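Local coordinates for protein 5'-tyrosyl-DNA phosphodiesterase (Caenorhabditis elegans, PDB 4FVA) that belongs to the endonuclease/exonuclease/phosphatase family of DNase I-like folds and carries a magnesium ion in its metal site, at residues A[17-22]-A[34-39]; A[29-34]-A[237-242]; A[202-207]-A[241-246]; A[230-235]-A[249-254]. One frame throughout, in Å; residues are numbered along the deposited sequence.

Overall arrangement
Contacts 1 and 4 lie nearest the middle of the fold, each centred about 11 Å from the centre of the chain, and meet on one sheet, where strands 13-20 and 249-255 are neighbours. Contact 1 packs helix 29-43 on this sheet through apolar side chains; contact 4 pairs one of its outermost strands, 226-232, with 249-255 by backbone bonds. Contacts 2 and 3 sit farther out and share residues 241-242 of the loop before strand 249-255. Contact 2, at the surface, uses the start of the same helix and meets mostly methyl groups and sulfur. Contact 3 is buried and polar, with asparagine amides joining two loops beside the magnesium ion.

Contact 1 of 4, residues A[17-22]-A[34-39]; sequences MSWNID and KAVAHI. With MG (magnesium ion), chain F.
Just past the strand whose Trp-19 packs on Val-36 and Ile-39, Asn-20 OD1 has two partners: the backbone N of Asp-22, at 2.9 Å, and a magnesium-bound water at 3.0 Å from Asn-20 OD1. The first bond closes an Asx turn, with the N-H coming in nearly along the C=O axis. It bends the chain just ahead of Asp-22, whose OD1 binds the magnesium ion at 2.4 Å; Glu-52 binds the same ion. The strand and helix belong to the beta-alpha-beta unit of strand 13-20, helix 29-43 and strand 47-53, and the helix segment runs nearly antiparallel to the strand segment, at 171°. Trp-19 and Val-36 reach for each other from opposite directions. Val-36 CG2 and, from the turn after the strand, Ile-21 CG2 stand over one face of the indole toward its rim, while Val-36 CG1 meets Trp-19 CZ3 at 3.9 Å. At the indole edge, near its plane, Ile-39 CD1 touches Trp-19 CH2 at 3.8 Å. Ile-21 crosses Val-36 at about a right angle, its CG2 lying 4.0 Å from Val-36 CG1. The indole takes its place with CG anti to the backbone N (chi1 -154°), and Trp-19 NE1 is satisfied by the carbonyl of His-247. The extended side chain of Met-17 brings CE to 4.3 Å from Ile-39 CG2.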
loop_
_atom_site.group_PDB
_atom_site.type_symbol
_atom_site.label_atom_id
_atom_site.label_comp_id
_atom_site.label_asym_id
_atom_site.label_seq_id
_atom_site.Cartn_x
_atom_site.Cartn_y
_atom_site.Cartn_z
ATOM N N MET A 17 5.066 -1.764 4.215
ATOM C CA MET A 17 3.724 -1.997 4.727
ATOM C C MET A 17 2.762 -1.148 3.909
ATOM O O MET A 17 3.102 -0.021 3.533
ATOM C CB MET A 17 3.651 -1.607 6.205
ATOM C CG MET A 17 2.260 -1.750 6.826
ATOM S SD MET A 17 2.396 -1.546 8.600
ATOM C CE MET A 17 0.687 -1.235 9.031
ATOM N N SER A 18 1.586 -1.700 3.599
ATOM C CA SER A 18 0.551 -0.971 2.852
ATOM C C SER A 18 -0.807 -1.161 3.513
ATOM O O SER A 18 -1.149 -2.280 3.926
ATOM C CB SER A 18 0.495 -1.436 1.399
ATOM O OG SER A 18 -0.517 -0.741 0.685
ATOM N N TRP A 19 -1.592 -0.088 3.594
ATOM C CA TRP A 19 -2.837 -0.133 4.354
ATOM C C TRP A 19 -3.861 0.870 3.855
ATOM O O TRP A 19 -3.598 2.077 3.807
ATOM C CB TRP A 19 -2.543 0.152 5.830
ATOM C CG TRP A 19 -3.522 -0.423 6.805
ATOM C CD1 TRP A 19 -4.701 -1.084 6.524
ATOM C CD2 TRP A 19 -3.404 -0.406 8.235
ATOM N NE1 TRP A 19 -5.308 -1.472 7.692
ATOM C CE2 TRP A 19 -4.535 -1.077 8.756
ATOM C CE3 TRP A 19 -2.448 0.103 9.124
ATOM C CZ2 TRP A 19 -4.728 -1.261 10.133
ATOM C CZ3 TRP A 19 -2.642 -0.072 10.493
ATOM C CH2 TRP A 19 -3.781 -0.752 10.983
ATOM N N ASN A 20 -5.030 0.362 3.481
ATOM C CA ASN A 20 -6.169 1.231 3.237
ATOM C C ASN A 20 -6.792 1.476 4.594
ATOM O O ASN A 20 -7.317 0.539 5.209
ATOM C CB ASN A 20 -7.151 0.583 2.260
ATOM C CG ASN A 20 -8.409 1.406 2.063
ATOM O OD1 ASN A 20 -8.871 2.074 2.989
ATOM N ND2 ASN A 20 -8.962 1.373 0.849
ATOM N N ILE A 21 -6.712 2.715 5.074
ATOM C CA ILE A 21 -7.114 2.990 6.456
ATOM C C ILE A 21 -8.578 3.444 6.616
ATOM O O ILE A 21 -9.013 3.845 7.708
ATOM C CB ILE A 21 -6.141 3.957 7.160
ATOM C CG1 ILE A 21 -6.142 5.333 6.505
ATOM C CG2 ILE A 21 -4.697 3.330 7.214
ATOM C CD1 ILE A 21 -5.228 6.328 7.187
ATOM N N ASP A 22 -9.341 3.358 5.530
ATOM C CA ASP A 22 -10.785 3.554 5.636
ATOM C C ASP A 22 -11.102 4.910 6.256
ATOM O O ASP A 22 -11.970 5.014 7.127
ATOM C CB ASP A 22 -11.378 2.428 6.489
ATOM C CG ASP A 22 -12.882 2.258 6.309
ATOM O OD1 ASP A 22 -13.443 2.833 5.358
ATOM O OD2 ASP A 22 -13.494 1.528 7.127
ATOM N N LYS A 34 -5.662 6.859 15.639
ATOM C CA LYS A 34 -4.715 6.650 16.732
ATOM C C LYS A 34 -4.251 5.199 16.759
ATOM O O LYS A 34 -3.082 4.928 16.995
ATOM C CB LYS A 34 -5.334 7.019 18.086
ATOM C CG LYS A 34 -5.542 8.514 18.299
ATOM C CD LYS A 34 -6.210 8.767 19.661
ATOM C CE LYS A 34 -6.387 10.262 19.930
ATOM N NZ LYS A 34 -7.123 10.540 21.204
ATOM N N ALA A 35 -5.176 4.262 16.552
ATOM C CA ALA A 35 -4.818 2.839 16.502
ATOM C C ALA A 35 -3.899 2.543 15.317
ATOM O O ALA A 35 -2.942 1.759 15.432
ATOM C CB ALA A 35 -6.068 1.953 16.462
ATOM N N VAL A 36 -4.204 3.146 14.168
ATOM C CA VAL A 36 -3.333 2.987 13.012
ATOM C C VAL A 36 -1.908 3.449 13.350
ATOM O O VAL A 36 -0.946 2.730 13.115
ATOM C CB VAL A 36 -3.854 3.763 11.773
ATOM C CG1 VAL A 36 -2.775 3.806 10.682
ATOM C CG2 VAL A 36 -5.139 3.109 11.220
ATOM N N ALA A 37 -1.773 4.646 13.906
ATOM C CA ALA A 37 -0.444 5.152 14.226
ATOM C C ALA A 37 0.238 4.248 15.251
ATOM O O ALA A 37 1.441 3.999 15.167
ATOM C CB ALA A 37 -0.512 6.594 14.714
ATOM N N HIS A 38 -0.542 3.751 16.203
ATOM C CA HIS A 38 -0.037 2.829 17.210
ATOM C C HIS A 38 0.556 1.562 16.591
ATOM O O HIS A 38 1.671 1.138 16.936
ATOM C CB HIS A 38 -1.163 2.458 18.176
ATOM C CG HIS A 38 -0.701 1.730 19.395
ATOM N ND1 HIS A 38 -0.551 0.358 19.434
ATOM C CD2 HIS A 38 -0.361 2.180 20.627
ATOM C CE1 HIS A 38 -0.132 -0.001 20.634
ATOM N NE2 HIS A 38 -0.013 1.086 21.377
ATOM N N ILE A 39 -0.187 0.966 15.666
ATOM C CA ILE A 39 0.242 -0.271 15.023
ATOM C C ILE A 39 1.495 -0.050 14.168
ATOM O O ILE A 39 2.420 -0.870 14.177
ATOM C CB ILE A 39 -0.920 -0.899 14.194
ATOM C CG1 ILE A 39 -1.908 -1.591 15.143
ATOM C CG2 ILE A 39 -0.377 -1.897 13.180
ATOM C CD1 ILE A 39 -3.330 -1.673 14.620
HETATM MG MG MG F . -13.610 2.849 2.998
HETATM O O HOH W 1 -11.711 1.252 3.317
HETATM O O HOH W 2 -15.999 3.727 3.210
#

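Contact 2 of 4, residues A[29-34]-A[237-242]; sequences LLTRMK and IRSCLC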
loop_
_atom_site.group_PDB
_atom_site.type_symbol
_atom_site.label_atom_id
_atom_site.label_comp_id
_atom_site.label_asym_id
_atom_site.label_seq_id
_atom_site.Cartn_x
_atom_site.Cartn_y
_atom_site.Cartn_z
ATOM N N LEU A 29 -13.504 7.549 13.899
ATOM C CA LEU A 29 -12.358 7.869 13.049
ATOM C C LEU A 29 -11.087 8.240 13.839
ATOM O O LEU A 29 -9.984 7.772 13.523
ATOM C CB LEU A 29 -12.716 8.959 12.037
ATOM C CG LEU A 29 -11.596 9.336 11.063
ATOM C CD1 LEU A 29 -11.192 8.122 10.223
ATOM C CD2 LEU A 29 -12.024 10.509 10.144
ATOM N N LEU A 30 -11.221 9.129 14.820
ATOM C CA LEU A 30 -10.053 9.545 15.595
ATOM C C LEU A 30 -9.448 8.370 16.348
ATOM O O LEU A 30 -8.244 8.132 16.281
ATOM C CB LEU A 30 -10.384 10.701 16.552
ATOM C CG LEU A 30 -9.184 11.195 17.388
ATOM C CD1 LEU A 30 -8.034 11.629 16.498
ATOM C CD2 LEU A 30 -9.591 12.371 18.257
ATOM N N THR A 31 -10.280 7.604 17.041
ATOM C CA THR A 31 -9.766 6.457 17.775
ATOM C C THR A 31 -9.062 5.488 16.825
ATOM O O THR A 31 -7.993 4.942 17.149
ATOM C CB THR A 31 -10.892 5.734 18.545
ATOM O OG1 THR A 31 -11.441 6.616 19.529
ATOM C CG2 THR A 31 -10.374 4.489 19.238
ATOM N N ARG A 32 -9.663 5.278 15.656
ATOM C CA ARG A 32 -9.104 4.360 14.666
ATOM C C ARG A 32 -7.771 4.875 14.102
ATOM O O ARG A 32 -6.830 4.098 13.919
ATOM C CB ARG A 32 -10.116 4.061 13.544
ATOM C CG ARG A 32 -11.354 3.240 13.991
ATOM C CD ARG A 32 -12.478 3.225 12.931
ATOM N NE ARG A 32 -11.899 3.075 11.613
ATOM C CZ ARG A 32 -12.106 3.882 10.582
ATOM N NH1 ARG A 32 -12.972 4.882 10.670
ATOM N NH2 ARG A 32 -11.462 3.648 9.443
ATOM N N MET A 33 -7.679 6.179 13.838
ATOM C CA MET A 33 -6.418 6.721 13.314
ATOM C C MET A 33 -5.306 6.638 14.373
ATOM O O MET A 33 -4.156 6.375 14.048
ATOM C CB MET A 33 -6.574 8.157 12.799
ATOM C CG MET A 33 -7.510 8.309 11.588
ATOM S SD MET A 33 -7.069 7.260 10.188
ATOM C CE MET A 33 -7.995 5.791 10.598
ATOM N N LYS A 34 -5.662 6.859 15.639
ATOM C CA LYS A 34 -4.715 6.650 16.732
ATOM C C LYS A 34 -4.251 5.199 16.759
ATOM O O LYS A 34 -3.082 4.928 16.995
ATOM C CB LYS A 34 -5.334 7.019 18.086
ATOM C CG LYS A 34 -5.542 8.514 18.299
ATOM C CD LYS A 34 -6.210 8.767 19.661
ATOM C CE LYS A 34 -6.387 10.262 19.930
ATOM N NZ LYS A 34 -7.123 10.540 21.204
ATOM N N ILE A 237 -10.201 -2.859 18.278
ATOM C CA ILE A 237 -9.875 -1.842 19.265
ATOM C C ILE A 237 -10.842 -1.987 20.434
ATOM O O ILE A 237 -12.051 -2.005 20.231
ATOM C CB ILE A 237 -9.979 -0.423 18.661
ATOM C CG1 ILE A 237 -9.050 -0.274 17.438
ATOM C CG2 ILE A 237 -9.637 0.623 19.697
ATOM C CD1 ILE A 237 -9.422 0.904 16.527
ATOM N N ARG A 238 -10.325 -2.073 21.657
ATOM C CA ARG A 238 -11.197 -2.350 22.795
ATOM C C ARG A 238 -12.179 -1.230 23.105
ATOM O O ARG A 238 -13.357 -1.494 23.327
ATOM C CB ARG A 238 -10.400 -2.702 24.057
ATOM C CG ARG A 238 -11.308 -3.162 25.222
ATOM C CD ARG A 238 -10.518 -3.446 26.501
ATOM N NE ARG A 238 -11.361 -3.893 27.612
ATOM C CZ ARG A 238 -11.772 -3.104 28.604
ATOM N NH1 ARG A 238 -11.411 -1.827 28.628
ATOM N NH2 ARG A 238 -12.537 -3.592 29.579
ATOM N N SER A 239 -11.713 0.014 23.115
ATOM C CA SER A 239 -12.564 1.117 23.555
ATOM C C SER A 239 -13.796 1.346 22.668
ATOM O O SER A 239 -14.841 1.810 23.144
ATOM C CB SER A 239 -11.740 2.405 23.669
ATOM O OG SER A 239 -11.267 2.830 22.400
ATOM N N CYS A 240 -13.688 1.019 21.386
ATOM C CA CYS A 240 -14.790 1.291 20.460
ATOM C C CYS A 240 -15.236 0.029 19.726
ATOM O O CYS A 240 -16.129 0.088 18.888
ATOM C CB CYS A 240 -14.413 2.382 19.461
ATOM S SG CYS A 240 -12.962 1.996 18.456
ATOM N N LEU A 241 -14.554 -1.088 19.981
ATOM C CA LEU A 241 -14.973 -2.384 19.439
ATOM C C LEU A 241 -15.017 -2.469 17.910
ATOM O O LEU A 241 -15.749 -3.282 17.353
ATOM C CB LEU A 241 -16.333 -2.798 20.023
ATOM C CG LEU A 241 -16.368 -2.899 21.547
ATOM C CD1 LEU A 241 -17.750 -3.405 22.033
ATOM C CD2 LEU A 241 -15.265 -3.849 22.003
ATOM N N CYS A 242 -14.257 -1.628 17.225
ATOM C CA CYS A 242 -14.127 -1.797 15.781
ATOM C C CYS A 242 -12.663 -2.051 15.407
ATOM O O CYS A 242 -11.746 -1.863 16.233
ATOM C CB CYS A 242 -14.684 -0.586 15.046
ATOM S SG CYS A 242 -13.746 0.910 15.387
HETATM O O HOH W 3 -13.302 5.337 21.786
#
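One methyl group, Thr-31 CG2, meets three residues of the loop: it lies 3.7 Å from Cys-240 SG, 3.7 Å from Ser-239 OG and 4.0 Å from Ile-237 CG2. It faces them because it stands anti to the backbone N of Thr-31, which leaves OG1 beside that N. Thr-31 OG1 and Ser-239 OG are then joined through a water, at 3.2 Å from the threonine hydroxyl. At the next residue of the helix, Cys-242 SG rests against the aliphatic part of Arg-32, 3.6 Å from Arg-32 CD and as near to its CG. Ile-237 crosses that side chain at about a right angle, with Ile-237 CD1 4.0 Å from Arg-32 CG. The cysteines are not joined to each other, since Cys-240 SG and Cys-242 SG are 3.4 Å apart, too far for a disulfide. Behind this first shell the loop is folded back on itself by the bond from Ile-237 N to Cys-242 O. The arginine is bent at chi3 (41°) and its guanidinium is held by backbone carbonyls: NE by Pro-244, NH1 by Asp-25 and Arg-27, and NH2 by Asp-22. Toward residues 237-242 Arg-32 thus turns carbon, while its NE reaches farther along the same loop, and the helix start is joined to them by van der Waals contact of methyl, methylene and sulfur, with a water bridge at the rim.

Contact 3 of 4, residues A[202-207]-A[241-246]; sequences NDNKQG and LCFPSD
The carboxamide of Asn-204 pairs with both backbone polar atoms of Phe-243. Asn-204 OD1 accepts from Phe-243 N at 2.8 Å, the N-H lying in the carbonyl plane on a lone pair, and Asn-204 ND2 donates to Phe-243 O at 2.9 Å, this time from above the plane of the peptide carbonyl. Using both ends fixes which way round the amide sits. Asn-202 adds a third bond, from its ND2 to Ser-245 O at 2.9 Å and 159°, in the plane of its own amide. The other end, Asn-202 OD1, takes Asn-204 N at 3.0 Å and so closes an Asx turn that sets the second asparagine in position. Outside these bonds, oxygens line the edge of the Phe-243 ring: Asn-204 OD1 lies in the ring plane, and Asp-203 OD1 approaches Phe-243 CE2 at 3.4 Å while its salt bridge goes to Arg-236. Lys-205 CG packs 3.8 Å from Asp-246 OD2. The bends of this lysine bring NZ round to the same carboxylate, short of a salt bridge; a water spans the gap, 2.6 Å from Lys-205 NZ. Asp-246 OD2 is also bonded by Trp-197 NE1, and Lys-205 NZ reaches the metal ligand Asp-22. Through Lys-205 and Asp-246 the joined loops border the magnesium site, consistent with the DNase I-like fold, which places its metal at loops ending the strands.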
loop_
_atom_site.group_PDB
_atom_site.type_symbol
_atom_site.label_atom_id
_atom_site.label_comp_id
_atom_site.label_asym_id
_atom_site.label_seq_id
_atom_site.Cartn_x
_atom_site.Cartn_y
_atom_site.Cartn_z
ATOM N N ASN A 202 -14.036 -9.267 9.158
ATOM C CA ASN A 202 -14.023 -7.837 9.433
ATOM C C ASN A 202 -15.432 -7.278 9.349
ATOM O O ASN A 202 -16.039 -7.302 8.280
ATOM C CB ASN A 202 -13.086 -7.110 8.459
ATOM C CG ASN A 202 -12.759 -5.704 8.906
ATOM O OD1 ASN A 202 -13.652 -4.877 9.122
ATOM N ND2 ASN A 202 -11.467 -5.428 9.079
ATOM N N ASP A 203 -15.947 -6.767 10.466
ATOM C CA ASP A 203 -17.322 -6.277 10.511
ATOM C C ASP A 203 -17.409 -4.763 10.605
ATOM O O ASP A 203 -18.444 -4.224 11.000
ATOM C CB ASP A 203 -18.112 -6.924 11.664
ATOM C CG ASP A 203 -17.517 -6.623 13.036
ATOM O OD1 ASP A 203 -16.470 -5.947 13.108
ATOM O OD2 ASP A 203 -18.084 -7.091 14.046
ATOM N N ASN A 204 -16.331 -4.068 10.257
ATOM C CA ASN A 204 -16.414 -2.617 10.191
ATOM C C ASN A 204 -17.528 -2.224 9.224
ATOM O O ASN A 204 -18.258 -1.254 9.452
ATOM C CB ASN A 204 -15.084 -1.984 9.775
ATOM C CG ASN A 204 -14.151 -1.731 10.955
ATOM O OD1 ASN A 204 -14.141 -2.478 11.940
ATOM N ND2 ASN A 204 -13.386 -0.642 10.869
ATOM N N LYS A 205 -17.652 -2.984 8.139
ATOM C CA LYS A 205 -18.713 -2.748 7.164
ATOM C C LYS A 205 -19.780 -3.843 7.157
ATOM O O LYS A 205 -19.480 -5.043 7.195
ATOM C CB LYS A 205 -18.119 -2.578 5.766
ATOM C CG LYS A 205 -17.123 -1.454 5.713
ATOM C CD LYS A 205 -17.820 -0.145 6.052
ATOM C CE LYS A 205 -16.840 1.026 6.118
ATOM N NZ LYS A 205 -16.251 1.367 4.798
ATOM N N GLN A 206 -21.029 -3.392 7.139
ATOM C CA GLN A 206 -22.208 -4.247 7.073
ATOM C C GLN A 206 -22.807 -4.236 5.671
ATOM O O GLN A 206 -22.602 -3.294 4.903
ATOM C CB GLN A 206 -23.264 -3.777 8.068
ATOM C CG GLN A 206 -24.150 -2.672 7.520
ATOM C CD GLN A 206 -25.210 -2.245 8.506
ATOM O OE1 GLN A 206 -25.080 -2.474 9.708
ATOM N NE2 GLN A 206 -26.271 -1.625 8.004
ATOM N N GLY A 207 -23.525 -5.302 5.337
ATOM C CA GLY A 207 -24.295 -5.354 4.108
ATOM C C GLY A 207 -23.623 -6.221 3.072
ATOM O O GLY A 207 -24.218 -6.579 2.056
ATOM N N LEU A 241 -14.554 -1.088 19.981
ATOM C CA LEU A 241 -14.973 -2.384 19.439
ATOM C C LEU A 241 -15.017 -2.469 17.910
ATOM O O LEU A 241 -15.749 -3.282 17.353
ATOM C CB LEU A 241 -16.333 -2.798 20.023
ATOM C CG LEU A 241 -16.368 -2.899 21.547
ATOM C CD1 LEU A 241 -17.750 -3.405 22.033
ATOM C CD2 LEU A 241 -15.265 -3.849 22.003
ATOM N N CYS A 242 -14.257 -1.628 17.225
ATOM C CA CYS A 242 -14.127 -1.797 15.781
ATOM C C CYS A 242 -12.663 -2.051 15.407
ATOM O O CYS A 242 -11.746 -1.863 16.233
ATOM C CB CYS A 242 -14.684 -0.586 15.046
ATOM S SG CYS A 242 -13.746 0.910 15.387
ATOM N N PHE A 243 -12.438 -2.506 14.177
ATOM C CA PHE A 243 -11.086 -2.657 13.679
ATOM C C PHE A 243 -10.584 -1.296 13.215
ATOM O O PHE A 243 -11.388 -0.403 12.937
ATOM C CB PHE A 243 -11.052 -3.675 12.550
ATOM C CG PHE A 243 -11.486 -5.058 12.974
ATOM C CD1 PHE A 243 -10.575 -5.940 13.543
ATOM C CD2 PHE A 243 -12.805 -5.473 12.806
ATOM C CE1 PHE A 243 -10.960 -7.213 13.934
ATOM C CE2 PHE A 243 -13.207 -6.753 13.207
ATOM C CZ PHE A 243 -12.292 -7.620 13.768
ATOM N N PRO A 244 -9.253 -1.112 13.158
ATOM C CA PRO A 244 -8.740 0.178 12.678
ATOM C C PRO A 244 -9.282 0.502 11.294
ATOM O O PRO A 244 -9.591 1.649 10.988
ATOM C CB PRO A 244 -7.220 -0.056 12.611
ATOM C CG PRO A 244 -6.957 -1.104 13.671
ATOM C CD PRO A 244 -8.170 -2.024 13.580
ATOM N N SER A 245 -9.420 -0.528 10.474
ATOM C CA SER A 245 -9.892 -0.374 9.103
ATOM C C SER A 245 -10.685 -1.601 8.694
ATOM O O SER A 245 -10.562 -2.643 9.322
ATOM C CB SER A 245 -8.694 -0.195 8.160
ATOM O OG SER A 245 -9.104 -0.193 6.802
ATOM N N ASP A 246 -11.470 -1.493 7.627
ATOM C CA ASP A 246 -12.134 -2.669 7.073
ATOM C C ASP A 246 -11.157 -3.521 6.260
ATOM O O ASP A 246 -11.517 -4.618 5.814
ATOM C CB ASP A 246 -13.374 -2.296 6.245
ATOM C CG ASP A 246 -13.035 -1.480 5.019
ATOM O OD1 ASP A 246 -12.105 -0.639 5.077
ATOM O OD2 ASP A 246 -13.700 -1.681 3.980
HETATM O O HOH W 4 -14.789 0.483 2.885
#

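Contact 4 of 4, residues A[230-235]-A[249-254]; sequences TLEGRQ and AINATF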
loop_
_atom_site.group_PDB
_atom_site.type_symbol
_atom_site.label_atom_id
_atom_site.label_comp_id
_atom_site.label_asym_id
_atom_site.label_seq_id
_atom_site.Cartn_x
_atom_site.Cartn_y
_atom_site.Cartn_z
ATOM N N THR A 230 3.351 -10.785 6.057
ATOM C CA THR A 230 2.369 -10.971 7.141
ATOM C C THR A 230 1.204 -9.998 7.003
ATOM O O THR A 230 1.274 -9.038 6.234
ATOM C CB THR A 230 2.983 -10.759 8.537
ATOM O OG1 THR A 230 3.345 -9.377 8.687
ATOM C CG2 THR A 230 4.222 -11.635 8.735
ATOM N N LEU A 231 0.134 -10.242 7.754
ATOM C CA LEU A 231 -0.981 -9.304 7.794
ATOM C C LEU A 231 -0.942 -8.594 9.130
ATOM O O LEU A 231 -0.526 -9.189 10.120
ATOM C CB LEU A 231 -2.317 -10.036 7.625
ATOM C CG LEU A 231 -2.457 -10.708 6.262
ATOM C CD1 LEU A 231 -3.798 -11.424 6.109
ATOM C CD2 LEU A 231 -2.265 -9.658 5.175
ATOM N N GLU A 232 -1.391 -7.341 9.169
ATOM C CA GLU A 232 -1.363 -6.581 10.413
ATOM C C GLU A 232 -2.662 -5.805 10.595
ATOM O O GLU A 232 -3.475 -5.720 9.669
ATOM C CB GLU A 232 -0.165 -5.629 10.425
ATOM C CG GLU A 232 1.170 -6.296 10.115
ATOM C CD GLU A 232 1.678 -7.139 11.280
ATOM O OE1 GLU A 232 1.159 -6.989 12.408
ATOM O OE2 GLU A 232 2.611 -7.938 11.073
ATOM N N GLY A 233 -2.866 -5.276 11.803
ATOM C CA GLY A 233 -4.084 -4.544 12.132
ATOM C C GLY A 233 -5.306 -5.432 12.240
ATOM O O GLY A 233 -6.434 -4.985 11.972
ATOM N N ARG A 234 -5.107 -6.687 12.645
ATOM C CA ARG A 234 -6.224 -7.628 12.711
ATOM C C ARG A 234 -6.915 -7.699 14.069
ATOM O O ARG A 234 -7.838 -8.494 14.274
ATOM C CB ARG A 234 -5.780 -9.024 12.278
ATOM C CG ARG A 234 -5.493 -9.116 10.792
ATOM C CD ARG A 234 -5.351 -10.557 10.330
ATOM N NE ARG A 234 -4.104 -11.187 10.755
ATOM C CZ ARG A 234 -3.722 -12.402 10.370
ATOM N NH1 ARG A 234 -4.486 -13.104 9.542
ATOM N NH2 ARG A 234 -2.574 -12.911 10.795
ATOM N N GLN A 235 -6.486 -6.858 14.994
ATOM C CA GLN A 235 -7.061 -6.886 16.331
ATOM C C GLN A 235 -8.091 -5.775 16.506
ATOM O O GLN A 235 -7.896 -4.643 16.050
ATOM C CB GLN A 235 -5.949 -6.768 17.370
ATOM C CG GLN A 235 -6.413 -6.758 18.807
ATOM C CD GLN A 235 -5.249 -6.662 19.771
ATOM O OE1 GLN A 235 -4.089 -6.719 19.364
ATOM N NE2 GLN A 235 -5.551 -6.488 21.049
ATOM N N ALA A 249 -3.746 -4.652 7.109
ATOM C CA ALA A 249 -2.551 -4.108 6.473
ATOM C C ALA A 249 -1.705 -5.261 5.941
ATOM O O ALA A 249 -1.728 -6.353 6.503
ATOM C CB ALA A 249 -1.746 -3.265 7.469
ATOM N N ILE A 250 -0.985 -5.039 4.850
ATOM C CA ILE A 250 0.002 -6.011 4.419
ATOM C C ILE A 250 1.383 -5.499 4.799
ATOM O O ILE A 250 1.625 -4.292 4.818
ATOM C CB ILE A 250 -0.086 -6.381 2.913
ATOM C CG1 ILE A 250 0.139 -5.169 2.013
ATOM C CG2 ILE A 250 -1.441 -7.036 2.596
ATOM C CD1 ILE A 250 0.109 -5.536 0.529
ATOM N N ASN A 251 2.271 -6.427 5.126
ATOM C CA ASN A 251 3.590 -6.102 5.635
ATOM C C ASN A 251 4.630 -7.043 5.019
ATOM O O ASN A 251 4.681 -8.226 5.348
ATOM C CB ASN A 251 3.580 -6.218 7.161
ATOM C CG ASN A 251 4.924 -5.874 7.781
ATOM O OD1 ASN A 251 5.633 -5.002 7.297
ATOM N ND2 ASN A 251 5.292 -6.589 8.840
ATOM N N ALA A 252 5.434 -6.536 4.093
ATOM C CA ALA A 252 6.389 -7.400 3.407
ATOM C C ALA A 252 7.817 -6.983 3.712
ATOM O O ALA A 252 8.172 -5.790 3.604
ATOM C CB ALA A 252 6.132 -7.390 1.900
ATOM N N THR A 253 8.645 -7.969 4.040
ATOM C CA THR A 253 10.057 -7.720 4.329
ATOM C C THR A 253 10.902 -8.360 3.242
ATOM O O THR A 253 10.862 -9.584 3.046
ATOM C CB THR A 253 10.463 -8.277 5.710
ATOM O OG1 THR A 253 9.653 -7.686 6.735
ATOM C CG2 THR A 253 11.945 -7.997 5.994
ATOM N N PHE A 254 11.680 -7.532 2.551
ATOM C CA PHE A 254 12.467 -7.997 1.424
ATOM C C PHE A 254 13.934 -8.088 1.828
ATOM O O PHE A 254 14.467 -7.200 2.507
ATOM C CB PHE A 254 12.293 -7.070 0.220
ATOM C CG PHE A 254 10.849 -6.865 -0.192
ATOM C CD1 PHE A 254 10.051 -5.935 0.460
ATOM C CD2 PHE A 254 10.296 -7.588 -1.242
ATOM C CE1 PHE A 254 8.729 -5.735 0.077
ATOM C CE2 PHE A 254 8.976 -7.398 -1.625
ATOM C CZ PHE A 254 8.192 -6.469 -0.962
#
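Thr-230 and Asn-251 pair tightly through their backbones and loosely through their side chains. Thr-230 N donates to Asn-251 O at 3.0 Å and 166°, and Asn-251 N returns a bond to Thr-230 O. The next hydrogen-bonded pair, Glu-232 with Ala-249, is closer still, Ala-249 N lying 2.8 Å from Glu-232 O. Between them Leu-231 and Ile-250 form the non-hydrogen-bonded pair, where Leu-231 CA comes within 3.3 Å of Ala-249 O in a CA-H...O contact. This antiparallel ladder sets strand 226-232 at the edge of the sheet, while strand 13-20 bonds the other side of strand 249-255. On the face of Leu-231 and Ile-250, Leu-231 CD2 touches Ile-250 CG2 at 3.8 Å, the two branched side chains meeting at a slant. Ala-249 points to the other face, where Met-17 and Trp-19 touch it. Farther along that face the packing gives way to partly exposed polar groups. Thr-230 and Asn-251 lie side by side, but the bond from Asn-251 ND2 to Thr-230 OG1 is weak, at 3.4 Å. The hydroxyl gives its own proton to Glu-232 OE2 at 2.9 Å; the glutamate is bent at chi2 (-74°), which folds its carboxylate back over the strand toward the threonine. Val-43 of helix 29-43 touches both Glu-232 and Asn-251. Beyond the ladder Gly-233, at a positive phi of 71°, turns the chain away. Pairing therefore rests on four backbone bonds; on the face of Thr-230 and Asn-251 one weak amide-to-hydroxyl bond adds to them, the hydroxyl oriented by Glu-232 of its own strand.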